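Local coordinates for phosphoribosyl-aminoimidazole carboxylase (PDB 3K5I), which probably carboxylates 5-aminoimidazole ribonucleotide at the expense of ATP, giving the N5-carboxyamino derivative, as an ATP-grasp synthetase of purine biosynthesis, at residues Gln183-Ile186 against Pro187-Leu190. Sequence-based numbering, arbitrary orientation.
Sequences QDDI and PEAL
The side chains of Asp185 and Glu188 run alongside each other in one direction, their carboxylate planes turned 36° apart. OD1 of Asp185 stands 4.1 Å from OE1 of Glu188, a proximity of like charges that probably disfavours closer approach. The other oxygen of Asp185, OD2, is hydrogen-bonded to the hydroxyl of Ser182. With CG anti to the backbone N (chi1 176°) and the chain extended beyond it, Glu188 brings OE1 beside the Asp185 side chain. The puckered ring of Pro187 rests on the preceding residue, its CD 3.5 Å from Ile186 CB. Here the loop after strand 177-180 turns into helix 186-192 of the ATP-grasp domain, with proline in the first turn, where its nitrogen has no hydrogen to give. The turn is closed by Ala189 N, which donates to Asp185 O at 2.9 Å in a nearly straight bond (170°), while Glu188 N adds a weak, bent one to the same oxygen. One residue on, Leu190 N bonds to Ile186 O at 3.0 Å. The side chains of that pair run alongside each other, one helical turn apart: CG2 of Ile186 meets CD1 of Leu190 at 3.8 Å, and Leu190 CG comes within 3.2 Å of Ile186 O. Both residues pack on Pro149 and Leu152 of helix 149-159, whereas Ala189 lies against Phe178 and Val180 of strand 177-180, at the edge of the four-stranded antiparallel sheet.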
loop_
_atom_site.group_PDB
_atom_site.type_symbol
_atom_site.label_atom_id
_atom_site.label_comp_id
_atom_site.label_asym_id
_atom_site.label_seq_id
_atom_site.Cartn_x
_atom_site.Cartn_y
_atom_site.Cartn_z
ATOM N N GLN A 183 -21.293 12.724 -41.181
ATOM C CA GLN A 183 -21.872 14.050 -41.056
ATOM C C GLN A 183 -23.258 13.919 -40.474
ATOM O O GLN A 183 -23.901 14.901 -40.124
ATOM C CB GLN A 183 -21.908 14.617 -42.471
ATOM C CG GLN A 183 -22.816 15.786 -42.748
ATOM C CD GLN A 183 -22.557 16.247 -44.173
ATOM O OE1 GLN A 183 -21.813 15.594 -44.917
ATOM N NE2 GLN A 183 -23.155 17.368 -44.559
ATOM N N ASP A 184 -23.720 12.680 -40.375
ATOM C CA ASP A 184 -25.062 12.473 -39.860
ATOM C C ASP A 184 -25.121 12.399 -38.360
ATOM O O ASP A 184 -26.204 12.427 -37.793
ATOM C CB ASP A 184 -25.668 11.194 -40.426
ATOM C CG ASP A 184 -26.415 11.460 -41.697
ATOM O OD1 ASP A 184 -26.825 12.644 -41.802
ATOM O OD2 ASP A 184 -26.551 10.526 -42.533
ATOM N N ASP A 185 -23.954 12.281 -37.743
ATOM C CA ASP A 185 -23.812 12.213 -36.285
ATOM C C ASP A 185 -23.738 13.616 -35.698
ATOM O O ASP A 185 -23.943 13.790 -34.510
ATOM C CB ASP A 185 -22.521 11.504 -35.874
ATOM C CG ASP A 185 -22.470 10.049 -36.322
ATOM O OD1 ASP A 185 -21.981 9.217 -35.528
ATOM O OD2 ASP A 185 -22.871 9.747 -37.471
ATOM N N ILE A 186 -23.449 14.604 -36.540
ATOM C CA ILE A 186 -23.359 16.002 -36.138
ATOM C C ILE A 186 -24.244 16.558 -35.030
ATOM O O ILE A 186 -23.760 17.204 -34.096
ATOM C CB ILE A 186 -22.942 16.996 -37.283
ATOM C CG1 ILE A 186 -21.621 16.492 -37.906
ATOM C CG2 ILE A 186 -23.093 18.550 -36.947
ATOM C CD1 ILE A 186 -21.033 17.301 -39.071
ATOM N N PRO A 187 -25.546 16.346 -35.121
ATOM C CA PRO A 187 -26.372 16.911 -34.069
ATOM C C PRO A 187 -26.157 16.177 -32.771
ATOM O O PRO A 187 -26.183 16.752 -31.681
ATOM C CB PRO A 187 -27.800 16.599 -34.523
ATOM C CG PRO A 187 -27.704 16.178 -35.918
ATOM C CD PRO A 187 -26.282 16.311 -36.394
ATOM N N GLU A 188 -25.972 14.875 -32.890
ATOM C CA GLU A 188 -25.794 14.118 -31.654
ATOM C C GLU A 188 -24.518 14.541 -30.954
ATOM O O GLU A 188 -24.495 14.777 -29.749
ATOM C CB GLU A 188 -25.786 12.654 -32.028
ATOM C CG GLU A 188 -25.546 11.584 -31.026
ATOM C CD GLU A 188 -25.329 10.279 -31.802
ATOM O OE1 GLU A 188 -25.050 10.287 -33.025
ATOM O OE2 GLU A 188 -25.470 9.212 -31.189
ATOM N N ALA A 189 -23.450 14.648 -31.743
ATOM C CA ALA A 189 -22.142 15.072 -31.239
ATOM C C ALA A 189 -22.283 16.389 -30.503
ATOM O O ALA A 189 -21.850 16.542 -29.350
ATOM C CB ALA A 189 -21.159 15.300 -32.397
ATOM N N LEU A 190 -22.875 17.351 -31.194
ATOM C CA LEU A 190 -23.043 18.674 -30.588
ATOM C C LEU A 190 -23.906 18.560 -29.325
ATOM O O LEU A 190 -23.587 18.996 -28.224
ATOM C CB LEU A 190 -23.530 19.729 -31.607
ATOM C CG LEU A 190 -22.747 20.038 -32.889
ATOM C CD1 LEU A 190 -23.586 20.815 -33.906
ATOM C CD2 LEU A 190 -21.424 20.738 -32.603
#